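Local coordinates for protein Ddb_g0293866 (Dictyostelium discoideum, PDB 5LW6) that binds ADP-ribose through the macrodomain described here and, as a whole protein, probably recognises poly-ADP-ribose as a sensor of DNA damage, at residues R54-P59 / S247-L252; F58-T63 / L96-E101; C143-T148 / I213-L218; S150-K155 / P181-I186; Y164-T169 / S203-E208. One frame throughout, in Å; residues are numbered along the deposited sequence.

Interaction 1 of 5, residues R54-P59 / S247-L252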
# COMPACT_ATOMS: atom_id res chain seq x y z
N ARG A 54 11.98 2.72 7.16
CA ARG A 54 11.08 2.02 6.23
C ARG A 54 9.82 1.58 6.98
O ARG A 54 9.55 0.37 7.14
CB ARG A 54 11.80 0.91 5.56
CG ARG A 54 12.76 1.38 4.50
CD ARG A 54 13.62 0.25 3.92
NE ARG A 54 14.49 -0.26 4.92
CZ ARG A 54 15.39 -1.19 4.73
NH1 ARG A 54 15.49 -1.76 3.52
NH2 ARG A 54 16.21 -1.54 5.72
N SER A 55 8.99 2.54 7.42
CA SER A 55 7.79 2.22 8.19
C SER A 55 6.63 2.51 7.20
O SER A 55 6.46 3.65 6.80
CB SER A 55 7.60 3.05 9.44
OG SER A 55 7.89 4.41 9.28
N LEU A 56 5.90 1.49 6.80
CA LEU A 56 4.85 1.56 5.77
C LEU A 56 3.53 1.08 6.28
O LEU A 56 3.44 -0.04 6.74
CB LEU A 56 5.20 0.69 4.57
CG LEU A 56 4.15 0.60 3.47
CD1 LEU A 56 3.91 1.91 2.75
CD2 LEU A 56 4.61 -0.52 2.56
N ALA A 57 2.50 1.92 6.13
CA ALA A 57 1.13 1.57 6.36
C ALA A 57 0.49 1.34 5.03
O ALA A 57 0.61 2.18 4.14
CB ALA A 57 0.41 2.70 7.08
N PHE A 58 -0.14 0.17 4.84
CA PHE A 58 -0.62 -0.15 3.49
C PHE A 58 -1.88 -0.95 3.59
O PHE A 58 -2.09 -1.58 4.59
CB PHE A 58 0.42 -0.89 2.65
CG PHE A 58 0.85 -2.23 3.19
CD1 PHE A 58 1.78 -2.32 4.20
CD2 PHE A 58 0.33 -3.38 2.66
CE1 PHE A 58 2.18 -3.55 4.70
CE2 PHE A 58 0.73 -4.65 3.12
CZ PHE A 58 1.69 -4.72 4.15
N PRO A 59 -2.76 -0.83 2.59
CA PRO A 59 -3.96 -1.62 2.59
C PRO A 59 -3.73 -3.09 2.18
O PRO A 59 -2.68 -3.45 1.68
CB PRO A 59 -4.84 -0.85 1.59
CG PRO A 59 -3.88 -0.45 0.56
CD PRO A 59 -2.63 -0.03 1.35
N SER A 247 6.13 -3.87 -6.51
CA SER A 247 6.27 -2.44 -6.74
C SER A 247 6.22 -1.64 -5.46
O SER A 247 7.00 -0.67 -5.26
CB SER A 247 5.14 -1.99 -7.65
OG SER A 247 5.40 -2.54 -8.90
N LEU A 248 5.27 -1.96 -4.61
CA LEU A 248 5.15 -1.26 -3.34
C LEU A 248 6.41 -1.40 -2.51
O LEU A 248 6.92 -0.45 -1.94
CB LEU A 248 3.91 -1.80 -2.63
CG LEU A 248 3.66 -1.27 -1.24
CD1 LEU A 248 3.48 0.25 -1.26
CD2 LEU A 248 2.44 -1.97 -0.66
N PHE A 249 6.91 -2.63 -2.38
CA PHE A 249 8.07 -2.86 -1.56
C PHE A 249 9.32 -2.37 -2.24
O PHE A 249 10.24 -1.90 -1.57
CB PHE A 249 8.19 -4.35 -1.19
CG PHE A 249 7.08 -4.84 -0.29
CD1 PHE A 249 6.53 -4.01 0.72
CD2 PHE A 249 6.56 -6.05 -0.45
CE1 PHE A 249 5.47 -4.45 1.52
CE2 PHE A 249 5.52 -6.51 0.36
CZ PHE A 249 4.99 -5.72 1.34
N ASN A 250 9.33 -2.31 -3.56
CA ASN A 250 10.43 -1.65 -4.23
C ASN A 250 10.46 -0.15 -3.88
O ASN A 250 11.53 0.40 -3.65
CB ASN A 250 10.31 -1.78 -5.75
CG ASN A 250 10.61 -3.16 -6.22
OD1 ASN A 250 11.12 -3.98 -5.49
ND2 ASN A 250 10.33 -3.41 -7.50
N ALA A 251 9.31 0.50 -3.82
CA ALA A 251 9.24 1.88 -3.42
C ALA A 251 9.74 2.05 -1.99
O ALA A 251 10.43 3.01 -1.66
CB ALA A 251 7.85 2.40 -3.55
N LEU A 252 9.38 1.13 -1.12
CA LEU A 252 9.82 1.22 0.25
C LEU A 252 11.33 1.18 0.32
O LEU A 252 11.94 1.93 1.10
CB LEU A 252 9.16 0.09 1.05
CG LEU A 252 9.42 0.10 2.53
CD1 LEU A 252 9.03 1.40 3.18
CD2 LEU A 252 8.71 -1.14 3.16
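Phe58 and Phe249 meet as a T-shaped pair: the edge of the Phe249 ring is turned to the face of the Phe58 ring, with centroids 6.0 Å apart and planes at 87°. At the edge of the Phe249 ring, near its plane, sit Phe58 CZ and Leu56 CD2, the latter 4.2 Å from Phe249 CE1. The carbonyl O of Leu56 lies in the plane of the Phe58 ring, at its edge, while Leu248 CD2 reaches that ring obliquely and comes 4.0 Å from Phe58 CB. Phe58 CG stands between the backbone N and the carbonyl carbon (chi1 62°), and the ring juts out across the strand direction, so that CZ comes up to Phe249 CZ. Leu56 and Leu248 extend toward each other tip to tip, Leu56 CD2 being 4.0 Å from Leu248 CG. The joined elements are the first strand, 55-59, central in the macrodomain's mixed sheet, and the C-terminal helix 237-253, which packs on one face of it; the short segments run nearly antiparallel, 152° apart. At the other end Leu252 lies across Arg54 at about a right angle, with Leu252 CD1 3.7 Å from Arg54 CB and 4.1 Å from Leu56 CB. An alanine in place of Leu252 would remove CG and both methyls and is likely to open a gap under Arg54 CB and Leu56 CB. The Arg54 aliphatic chain also passes the helix backbone, CG lying 3.5 Å from Leu252 O, before its guanidinium forms salt bridges to Asp93, Glu91 and Asp253.

Interaction 2 of 5, residues F58-T63 / L96-E101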
# COMPACT_ATOMS: atom_id res chain seq x y z
N PHE A 58 -0.14 0.17 4.84
CA PHE A 58 -0.62 -0.15 3.49
C PHE A 58 -1.88 -0.95 3.59
O PHE A 58 -2.09 -1.58 4.59
CB PHE A 58 0.42 -0.89 2.65
CG PHE A 58 0.85 -2.23 3.19
CD1 PHE A 58 1.78 -2.32 4.20
CD2 PHE A 58 0.33 -3.38 2.66
CE1 PHE A 58 2.18 -3.55 4.70
CE2 PHE A 58 0.73 -4.65 3.12
CZ PHE A 58 1.69 -4.72 4.15
N PRO A 59 -2.76 -0.83 2.59
CA PRO A 59 -3.96 -1.62 2.59
C PRO A 59 -3.73 -3.09 2.18
O PRO A 59 -2.68 -3.45 1.68
CB PRO A 59 -4.84 -0.85 1.59
CG PRO A 59 -3.88 -0.45 0.56
CD PRO A 59 -2.63 -0.03 1.35
N PHE A 60 -4.73 -3.94 2.50
CA PHE A 60 -4.80 -5.32 2.04
C PHE A 60 -5.27 -5.24 0.58
O PHE A 60 -6.47 -5.17 0.27
CB PHE A 60 -5.75 -6.06 2.96
CG PHE A 60 -5.86 -7.54 2.76
CD1 PHE A 60 -4.92 -8.26 2.07
CD2 PHE A 60 -6.91 -8.26 3.43
CE1 PHE A 60 -4.98 -9.63 1.96
CE2 PHE A 60 -6.99 -9.66 3.29
CZ PHE A 60 -6.04 -10.34 2.55
N ILE A 61 -4.27 -5.15 -0.29
CA ILE A 61 -4.50 -4.63 -1.64
C ILE A 61 -5.61 -5.38 -2.36
O ILE A 61 -5.60 -6.61 -2.38
CB ILE A 61 -3.17 -4.61 -2.44
CG1 ILE A 61 -2.05 -3.91 -1.62
CG2 ILE A 61 -3.43 -4.13 -3.86
CD1 ILE A 61 -0.74 -3.88 -2.38
N SER A 62 -6.56 -4.59 -2.87
CA SER A 62 -7.67 -5.02 -3.78
C SER A 62 -8.79 -5.77 -3.09
O SER A 62 -9.71 -6.22 -3.77
CB SER A 62 -7.12 -5.84 -4.93
OG SER A 62 -6.33 -4.97 -5.73
N THR A 63 -8.76 -5.92 -1.78
CA THR A 63 -9.71 -6.78 -1.11
C THR A 63 -11.01 -6.16 -0.78
O THR A 63 -11.98 -6.86 -0.45
CB THR A 63 -9.18 -7.39 0.20
OG1 THR A 63 -8.81 -6.40 1.13
CG2 THR A 63 -7.98 -8.26 -0.10
N LEU A 96 6.00 -2.85 9.02
CA LEU A 96 4.91 -3.01 8.04
C LEU A 96 3.60 -3.11 8.79
O LEU A 96 3.48 -3.93 9.76
CB LEU A 96 5.12 -4.26 7.17
CG LEU A 96 6.35 -4.34 6.28
CD1 LEU A 96 6.37 -5.61 5.46
CD2 LEU A 96 6.48 -3.12 5.42
N LYS A 97 2.65 -2.26 8.46
CA LYS A 97 1.34 -2.27 9.08
C LYS A 97 0.33 -2.36 8.02
O LYS A 97 0.14 -1.43 7.23
CB LYS A 97 1.10 -1.02 9.94
CG LYS A 97 2.16 -0.91 11.04
CD LYS A 97 1.76 0.05 12.15
CE LYS A 97 2.83 0.09 13.25
NZ LYS A 97 2.46 1.15 14.21
N MSE A 98 -0.36 -3.49 7.99
CA MSE A 98 -1.33 -3.70 6.93
C MSE A 98 -2.69 -3.42 7.50
O MSE A 98 -3.14 -4.00 8.46
CB MSE A 98 -1.29 -5.07 6.34
CG MSE A 98 -2.22 -5.23 5.17
SE MSE A 98 -2.05 -7.01 4.32
CE MSE A 98 -3.06 -7.86 5.59
N MSE A 99 -3.42 -2.55 6.84
CA MSE A 99 -4.70 -2.09 7.32
C MSE A 99 -5.77 -2.93 6.66
O MSE A 99 -5.90 -2.95 5.47
CB MSE A 99 -4.89 -0.61 6.91
CG MSE A 99 -3.76 0.23 7.54
SE MSE A 99 -3.83 2.12 7.06
CE MSE A 99 -3.16 1.97 5.16
N VAL A 100 -6.60 -3.59 7.44
CA VAL A 100 -7.64 -4.47 6.97
C VAL A 100 -9.03 -3.96 7.44
O VAL A 100 -9.24 -3.69 8.63
CB VAL A 100 -7.39 -5.95 7.46
CG1 VAL A 100 -8.54 -6.85 7.08
CG2 VAL A 100 -6.03 -6.48 7.01
N GLU A 101 -9.97 -3.84 6.51
CA GLU A 101 -11.29 -3.35 6.89
C GLU A 101 -12.00 -4.40 7.76
O GLU A 101 -11.79 -5.62 7.63
CB GLU A 101 -12.07 -2.93 5.67
CG GLU A 101 -11.47 -1.68 5.00
CD GLU A 101 -12.18 -1.27 3.71
OE1 GLU A 101 -13.33 -1.73 3.49
OE2 GLU A 101 -11.55 -0.55 2.87
O HOH W 1 -7.54 -2.70 3.20
O HOH W 2 -9.34 -4.77 3.73
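Met98, a selenomethionine, is shared by two phenylalanines. Its CB sits over one face of the Phe58 ring, off-centre, and its CG comes 3.6 Å from Phe58 CE2. With CG anti to the backbone N (chi1 -175°) and the chain bent only at its last torsion, the methyl CE reaches a face of the Phe60 ring, 4.2 Å from the centroid. The selenium touches both rings obliquely, a Met-aromatic contact with each. Leu96 CB meets the edge of the Phe58 ring, in its plane, and Val100 CG2 lies alongside Phe60. Thr63 CG2 covers the centre of the opposite Phe60 face. That threonine is held by the type II turn from Phe60 to Thr63, where Phe60 O accepts from both Thr63 N and Thr63 OG1. Backbone bonds between the parallel strands set the register: Phe58 N gives to Lys97 O (2.9 Å) and Met99 N to Phe58 O (2.8 Å). Past the strand, the weak bond from Phe60 N to Met99 O (3.3 Å) is backed by a water joining the same two atoms. Helix 70-87 covers the Met98 side through Ser77. Strands 55-59 and 95-101 with that helix make the first beta-alpha-beta unit of the macrodomain.

Interaction 3 of 5, residues C143-T148 / I213-L218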
# COMPACT_ATOMS: atom_id res chain seq x y z
N CYS A 143 3.80 5.62 10.73
CA CYS A 143 4.51 5.14 9.54
C CYS A 143 4.86 6.32 8.68
O CYS A 143 4.02 7.19 8.48
CB CYS A 143 3.67 4.17 8.74
SG CYS A 143 3.43 2.57 9.62
N LYS A 144 6.10 6.36 8.20
CA LYS A 144 6.56 7.41 7.36
C LYS A 144 6.05 7.36 5.92
O LYS A 144 6.04 8.40 5.22
CB LYS A 144 8.09 7.51 7.41
CG LYS A 144 8.54 8.01 8.76
CD LYS A 144 10.03 8.33 8.69
CE LYS A 144 10.64 8.56 10.10
NZ LYS A 144 10.24 9.95 10.42
N LEU A 145 5.62 6.16 5.50
CA LEU A 145 5.09 5.95 4.18
C LEU A 145 3.64 5.42 4.33
O LEU A 145 3.38 4.54 5.10
CB LEU A 145 5.89 4.97 3.30
CG LEU A 145 7.35 5.38 3.05
CD1 LEU A 145 8.13 4.85 4.21
CD2 LEU A 145 7.87 4.78 1.73
N PHE A 146 2.72 6.04 3.60
CA PHE A 146 1.30 5.70 3.69
C PHE A 146 0.82 5.39 2.28
O PHE A 146 0.89 6.26 1.43
CB PHE A 146 0.50 6.85 4.29
CG PHE A 146 -0.94 6.48 4.57
CD1 PHE A 146 -1.91 6.58 3.59
CD2 PHE A 146 -1.30 5.98 5.77
CE1 PHE A 146 -3.22 6.20 3.80
CE2 PHE A 146 -2.60 5.63 6.04
CZ PHE A 146 -3.57 5.68 5.08
N ALA A 147 0.34 4.17 2.07
CA ALA A 147 -0.12 3.69 0.75
C ALA A 147 -1.63 3.70 0.72
O ALA A 147 -2.31 3.31 1.72
CB ALA A 147 0.36 2.31 0.49
N THR A 148 -2.16 4.09 -0.44
CA THR A 148 -3.59 4.10 -0.72
C THR A 148 -3.87 3.52 -2.10
O THR A 148 -3.13 3.78 -3.03
CB THR A 148 -4.14 5.56 -0.59
OG1 THR A 148 -5.56 5.57 -0.69
CG2 THR A 148 -3.56 6.50 -1.59
N ILE A 213 5.70 10.35 2.80
CA ILE A 213 5.44 9.92 1.44
C ILE A 213 4.08 9.23 1.40
O ILE A 213 3.81 8.38 2.21
CB ILE A 213 6.54 8.92 0.92
CG1 ILE A 213 7.93 9.54 0.91
CG2 ILE A 213 6.13 8.33 -0.46
CD1 ILE A 213 8.99 8.49 1.09
N VAL A 214 3.24 9.62 0.46
CA VAL A 214 1.96 8.95 0.12
C VAL A 214 2.16 8.17 -1.19
O VAL A 214 2.69 8.71 -2.14
CB VAL A 214 0.77 9.97 -0.00
CG1 VAL A 214 -0.46 9.26 -0.56
CG2 VAL A 214 0.50 10.62 1.35
N ILE A 215 1.82 6.93 -1.20
CA ILE A 215 2.06 6.08 -2.34
C ILE A 215 0.69 5.63 -2.87
O ILE A 215 -0.15 5.04 -2.17
CB ILE A 215 2.87 4.82 -1.93
CG1 ILE A 215 4.19 5.17 -1.27
CG2 ILE A 215 3.01 3.86 -3.12
CD1 ILE A 215 4.92 3.99 -0.64
N LEU A 216 0.44 5.92 -4.15
CA LEU A 216 -0.78 5.52 -4.76
C LEU A 216 -0.51 4.15 -5.39
O LEU A 216 0.41 4.00 -6.14
CB LEU A 216 -1.08 6.54 -5.89
CG LEU A 216 -1.25 7.99 -5.44
CD1 LEU A 216 -1.75 8.81 -6.61
CD2 LEU A 216 -2.29 8.18 -4.38
N VAL A 217 -1.36 3.18 -5.08
CA VAL A 217 -1.10 1.78 -5.39
C VAL A 217 -2.17 1.34 -6.39
O VAL A 217 -3.33 1.40 -6.08
CB VAL A 217 -1.29 0.96 -4.08
CG1 VAL A 217 -1.19 -0.51 -4.37
CG2 VAL A 217 -0.25 1.38 -3.04
N LEU A 218 -1.79 0.90 -7.58
CA LEU A 218 -2.76 0.56 -8.60
C LEU A 218 -2.91 -1.00 -8.62
O LEU A 218 -2.30 -1.71 -9.42
CB LEU A 218 -2.34 1.15 -9.95
CG LEU A 218 -2.84 2.57 -10.16
CD1 LEU A 218 -2.22 3.54 -9.20
CD2 LEU A 218 -2.53 2.98 -11.58
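Leu145 and Ile213 share the same first torsion, each leading branch anti to its carbonyl carbon (chi1 -60° in both), and therefore lie side by side, with Leu145 CD2 3.9 Å from Ile213 CD1. Ile215 repeats the torsion, and its CD1 crosses to the same Leu145 methyl obliquely. Strands 145-149 and 213-217 are parallel neighbours in the macrodomain's mixed sheet, between strand 55-59 and the outermost strand 189-193, their short segments twisted 24° apart. The backbones alternate as parallel strands do. Ile213 N binds Lys144 O and Phe146 N binds Ile213 O; Ile215 N then gives to Phe146 O, Thr148 N to Ile215 O and Val217 N to Thr148 O. Thr148 N lies 2.8 Å from Ile215 O, in a nearly straight bond. By contrast, Ile215 N approaches Phe146 O tilted 27° from the carbonyl plane. Leu145, Ala147, Ile213 and Ile215 put their side chains on the face covered by helix 237-253, where Leu248 meets both Ala147 and Ile215 and Leu252 meets Leu145. Val217 joins this layer, its CG2 3.7 Å from Ala147 CB. Phe146, Thr148, Val214 and Leu216 line the other face, and the Phe146 ring meets that of Phe139 there. Thr148 points OG1 to a weak hydrogen bond with Asn160, while its methyl runs alongside Leu216, Thr148 CG2 lying a tight 3.5 Å from Leu216 CD2.

Interaction 4 of 5, residues S150-K155 / P181-I186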
# COMPACT_ATOMS: atom_id res chain seq x y z
N SER A 150 -5.49 3.38 -5.72
CA SER A 150 -5.88 4.39 -6.69
C SER A 150 -6.24 3.72 -8.02
O SER A 150 -6.40 2.49 -8.11
CB SER A 150 -4.72 5.40 -6.84
OG SER A 150 -5.08 6.50 -7.66
N THR A 151 -6.42 4.53 -9.04
CA THR A 151 -6.75 3.98 -10.37
C THR A 151 -5.81 4.66 -11.35
O THR A 151 -4.99 5.51 -10.97
CB THR A 151 -8.22 4.31 -10.78
OG1 THR A 151 -8.33 5.71 -11.11
CG2 THR A 151 -9.25 3.96 -9.71
N TRP A 152 -5.95 4.30 -12.63
CA TRP A 152 -5.04 4.81 -13.63
C TRP A 152 -4.98 6.35 -13.61
O TRP A 152 -3.92 6.97 -13.96
CB TRP A 152 -5.36 4.24 -15.05
CG TRP A 152 -6.54 4.80 -15.66
CD1 TRP A 152 -7.80 4.39 -15.48
CD2 TRP A 152 -6.60 5.97 -16.51
NE1 TRP A 152 -8.67 5.25 -16.17
CE2 TRP A 152 -7.92 6.19 -16.82
CE3 TRP A 152 -5.64 6.84 -17.02
CZ2 TRP A 152 -8.34 7.26 -17.64
CZ3 TRP A 152 -6.05 7.89 -17.83
CH2 TRP A 152 -7.39 8.06 -18.14
N ARG A 153 -6.08 6.98 -13.21
CA ARG A 153 -6.17 8.43 -13.28
C ARG A 153 -5.31 9.15 -12.25
O ARG A 153 -5.04 10.33 -12.36
CB ARG A 153 -7.60 8.89 -13.04
CG ARG A 153 -8.64 8.54 -14.07
CD ARG A 153 -8.57 9.49 -15.25
NE ARG A 153 -9.46 10.66 -15.27
CZ ARG A 153 -10.80 10.61 -15.44
NH1 ARG A 153 -11.49 9.45 -15.52
NH2 ARG A 153 -11.45 11.74 -15.48
N LEU A 154 -4.98 8.45 -11.18
CA LEU A 154 -4.15 8.98 -10.16
C LEU A 154 -4.80 10.21 -9.47
O LEU A 154 -4.16 11.21 -9.21
CB LEU A 154 -2.76 9.30 -10.68
CG LEU A 154 -1.88 8.12 -11.11
CD1 LEU A 154 -0.51 8.65 -11.43
CD2 LEU A 154 -1.87 6.92 -10.11
N LYS A 155 -6.09 10.06 -9.23
CA LYS A 155 -6.95 11.11 -8.67
C LYS A 155 -7.71 10.58 -7.46
O LYS A 155 -7.87 9.36 -7.23
CB LYS A 155 -7.97 11.57 -9.72
CG LYS A 155 -7.30 12.40 -10.78
CD LYS A 155 -8.26 12.94 -11.80
CE LYS A 155 -7.49 13.57 -12.95
NZ LYS A 155 -6.78 12.54 -13.80
N PRO A 181 3.00 12.54 -15.46
CA PRO A 181 2.12 13.19 -16.39
C PRO A 181 1.38 12.21 -17.29
O PRO A 181 0.36 12.55 -17.86
CB PRO A 181 3.08 14.11 -17.20
CG PRO A 181 4.44 13.64 -16.91
CD PRO A 181 4.39 13.02 -15.55
N ASN A 182 1.92 11.02 -17.45
CA ASN A 182 1.36 9.97 -18.30
C ASN A 182 0.46 9.00 -17.50
O ASN A 182 0.04 8.00 -18.00
CB ASN A 182 2.49 9.21 -19.01
CG ASN A 182 3.27 10.11 -19.93
OD1 ASN A 182 2.68 11.00 -20.51
ND2 ASN A 182 4.59 10.00 -19.92
N CYS A 183 0.19 9.35 -16.26
CA CYS A 183 -0.80 8.67 -15.45
C CYS A 183 -0.26 7.31 -15.03
O CYS A 183 0.91 7.11 -15.10
CB CYS A 183 -2.10 8.58 -16.20
SG CYS A 183 -2.87 10.20 -16.60
N GLY A 184 -1.12 6.40 -14.60
CA GLY A 184 -0.66 5.20 -13.92
C GLY A 184 -1.05 3.96 -14.64
O GLY A 184 -1.98 3.96 -15.42
N LYS A 185 -0.29 2.90 -14.35
CA LYS A 185 -0.49 1.58 -14.93
C LYS A 185 -0.73 0.57 -13.83
O LYS A 185 -0.04 0.61 -12.79
CB LYS A 185 0.75 1.16 -15.66
CG LYS A 185 1.15 2.13 -16.74
CD LYS A 185 0.50 1.82 -18.07
CE LYS A 185 0.99 2.82 -19.15
NZ LYS A 185 0.40 4.17 -18.86
N ILE A 186 -1.63 -0.36 -14.11
CA ILE A 186 -1.96 -1.43 -13.15
C ILE A 186 -0.75 -2.27 -12.82
O ILE A 186 0.03 -2.68 -13.69
CB ILE A 186 -3.14 -2.33 -13.65
CG1 ILE A 186 -4.45 -1.49 -13.76
CG2 ILE A 186 -3.43 -3.44 -12.68
CD1 ILE A 186 -5.27 -1.83 -15.01
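Trp152 turns the edge of its indole to Cys183: Cys183 CB lies near the ring plane, 4.0 Å from Trp152 CE3. The sulfur approaches the six-membered ring obliquely, with Cys183 SG 5.2 Å from its centroid, in a Cys sulfur-aromatic contact. Here two surface loops of the macrodomain meet: the one after strand 145-149 forms a type I beta turn from Thr151 to Leu154, and the other leads from helix 169-179 to strand 189-193. Trp152 places CG between its backbone N and carbonyl carbon (chi1 74°), which swings the indole beside the second loop, while Arg153 CD covers one face of the ring within its own loop. Leu154, at the end of the turn, points toward the second loop and packs against backbone, its CD1 3.8 Å from Cys183 C and 3.9 Å from Gly184 N. Its side chain also reaches Leu218, Leu216 and Thr176, joining the turn to the sheet and to helix 169-179. Gly184 faces the turn at close range; a CB there would probably crowd Leu154 CD2, and without one Gly184 comes close to the turn. Trp152 O also touches Cys183 CB, at 3.3 Å. The polar link across the loops is the bond from Gly184 N to Trp152 O, 2.9 Å long and bent to 148° at the hydrogen, with the donor in the carbonyl plane on a lone pair.

Interaction 5 of 5, residues Y164-T169 / S203-E208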
# COMPACT_ATOMS: atom_id res chain seq x y z
N TYR A 164 -7.46 12.52 0.81
CA TYR A 164 -7.32 13.64 -0.12
C TYR A 164 -7.76 14.95 0.52
O TYR A 164 -7.08 15.93 0.33
CB TYR A 164 -8.08 13.36 -1.42
CG TYR A 164 -7.23 12.60 -2.42
CD1 TYR A 164 -6.89 11.26 -2.25
CD2 TYR A 164 -6.66 13.23 -3.53
CE1 TYR A 164 -6.08 10.62 -3.15
CE2 TYR A 164 -5.86 12.58 -4.42
CZ TYR A 164 -5.54 11.27 -4.24
OH TYR A 164 -4.68 10.62 -5.10
N GLU A 165 -8.82 14.93 1.35
CA GLU A 165 -9.21 16.15 2.05
C GLU A 165 -8.14 16.66 2.99
O GLU A 165 -7.88 17.84 3.09
CB GLU A 165 -10.51 15.90 2.73
CG GLU A 165 -11.50 15.95 1.60
CD GLU A 165 -12.91 15.55 1.89
OE1 GLU A 165 -13.59 15.35 0.86
OE2 GLU A 165 -13.36 15.43 3.05
N MSE A 166 -7.41 15.72 3.57
CA MSE A 166 -6.36 16.02 4.45
C MSE A 166 -5.12 16.56 3.76
O MSE A 166 -4.40 17.25 4.36
CB MSE A 166 -6.03 14.75 5.27
CG MSE A 166 -7.22 14.36 6.14
SE MSE A 166 -6.88 12.50 6.84
CE MSE A 166 -5.68 13.07 8.30
N LEU A 167 -4.92 16.20 2.49
CA LEU A 167 -3.75 16.60 1.68
C LEU A 167 -4.02 17.92 0.96
O LEU A 167 -3.08 18.61 0.60
CB LEU A 167 -3.45 15.52 0.61
CG LEU A 167 -2.90 14.19 1.14
CD1 LEU A 167 -3.05 13.04 0.16
CD2 LEU A 167 -1.44 14.38 1.56
N ASP A 168 -5.32 18.22 0.84
CA ASP A 168 -5.93 19.18 -0.11
C ASP A 168 -5.95 18.61 -1.53
O ASP A 168 -4.91 18.50 -2.16
CB ASP A 168 -5.23 20.52 -0.15
CG ASP A 168 -6.02 21.55 -0.99
OD1 ASP A 168 -7.02 22.08 -0.46
OD2 ASP A 168 -5.71 21.73 -2.19
N THR A 169 -7.13 18.21 -1.98
CA THR A 169 -7.30 17.49 -3.24
C THR A 169 -6.63 18.18 -4.43
O THR A 169 -5.87 17.56 -5.14
CB THR A 169 -8.77 17.28 -3.53
OG1 THR A 169 -9.33 16.49 -2.48
CG2 THR A 169 -9.00 16.56 -4.84
N SER A 203 0.45 19.85 5.62
CA SER A 203 -0.70 18.92 5.82
C SER A 203 -0.61 18.33 7.23
O SER A 203 0.45 18.00 7.70
CB SER A 203 -0.66 17.77 4.82
OG SER A 203 -1.70 16.73 5.08
N ILE A 204 -1.77 18.08 7.85
CA ILE A 204 -1.79 17.33 9.11
C ILE A 204 -1.11 15.97 8.95
O ILE A 204 -0.49 15.43 9.88
CB ILE A 204 -3.27 17.14 9.57
CG1 ILE A 204 -3.33 16.57 10.98
CG2 ILE A 204 -4.03 16.24 8.62
CD1 ILE A 204 -4.65 16.76 11.62
N LEU A 205 -1.18 15.42 7.75
CA LEU A 205 -0.62 14.12 7.54
C LEU A 205 0.88 14.15 7.81
O LEU A 205 1.46 13.18 8.33
CB LEU A 205 -0.88 13.57 6.13
CG LEU A 205 -2.32 13.25 6.00
CD1 LEU A 205 -2.55 13.22 4.52
CD2 LEU A 205 -2.79 12.01 6.66
N HIS A 206 1.55 15.21 7.40
CA HIS A 206 2.98 15.33 7.60
C HIS A 206 3.38 15.87 8.96
O HIS A 206 4.17 15.30 9.69
CB HIS A 206 3.56 16.24 6.49
CG HIS A 206 5.06 16.40 6.60
ND1 HIS A 206 5.91 15.33 6.60
CD2 HIS A 206 5.86 17.49 6.77
CE1 HIS A 206 7.16 15.73 6.77
NE2 HIS A 206 7.16 17.05 6.87
N LYS A 207 2.78 17.01 9.33
CA LYS A 207 3.15 17.72 10.52
C LYS A 207 2.77 17.02 11.80
O LYS A 207 3.54 17.03 12.76
CB LYS A 207 2.52 19.11 10.50
CG LYS A 207 3.21 20.06 9.53
CD LYS A 207 4.63 20.43 9.99
CE LYS A 207 5.20 21.58 9.16
NZ LYS A 207 6.70 21.60 9.23
N GLU A 208 1.58 16.48 11.84
CA GLU A 208 1.08 15.79 13.02
C GLU A 208 1.23 14.29 12.96
O GLU A 208 1.56 13.64 13.95
CB GLU A 208 -0.37 16.12 13.27
CG GLU A 208 -0.58 17.44 14.02
CD GLU A 208 0.03 18.60 13.29
OE1 GLU A 208 -0.49 18.95 12.18
OE2 GLU A 208 1.08 19.10 13.82
O HOH W 3 -4.25 19.05 6.70
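Ser203 and Met166 are joined by a hydrogen bond in which Ser203 OG gives its proton to Met166 O, 2.8 Å away. The hydroxyl is anti to the Ser203 N (chi1 174°) and comes from above the carbonyl plane, 46° out of it. Ser203 OG in turn accepts from Leu205 N at 3.0 Å, so Ser203 caps the start of helix 204-207 while tying it to helix 161-167. A water bridges Met166 O and Ile204 N beside this bond. With an alanine at Ser203, both bonds through the hydroxyl would go, and Leu205 N would probably be left without its cap. Met166, a selenomethionine, runs extended until chi3 (81°), where it bends and brings CE against both Ile204 CG2 (3.6 Å) and Leu205 CD2 (a tight 3.5 Å). Leu205 lies across both Met166 and Leu167 at about a right angle, its other methyl CD1 pressing on Leu167 CD2 at 3.4 Å. Leu167 also touches Phe172 of helix 169-179, which follows directly in the chain, and helix 204-207 leads into strand 213-217, so the contact ties the C-terminal end of helix 161-167 to the approach to that strand.

In the fold
Interactions 1, 2 and 3 are buried in the centre of the domain and built on one sheet: 1 and 2 share Phe58 and Pro59 of strand 55-59, whose other neighbour, strand 145-149, belongs to 3. Interaction 1 is almost wholly apolar, helix on sheet, whereas 2 and 3 add backbone bonds between parallel strands. Interactions 4 and 5 are only partly buried and lie farther out, their centres about 15 and 17 Å from that of the chain. Each has a single direct hydrogen bond, with a main-chain donor in 4 and a serine hydroxyl in 5. Interaction 4 touches 3 through Leu218 and a probable bond from Ser150 N to Val217 O, interaction 5 through Leu216 and Val214.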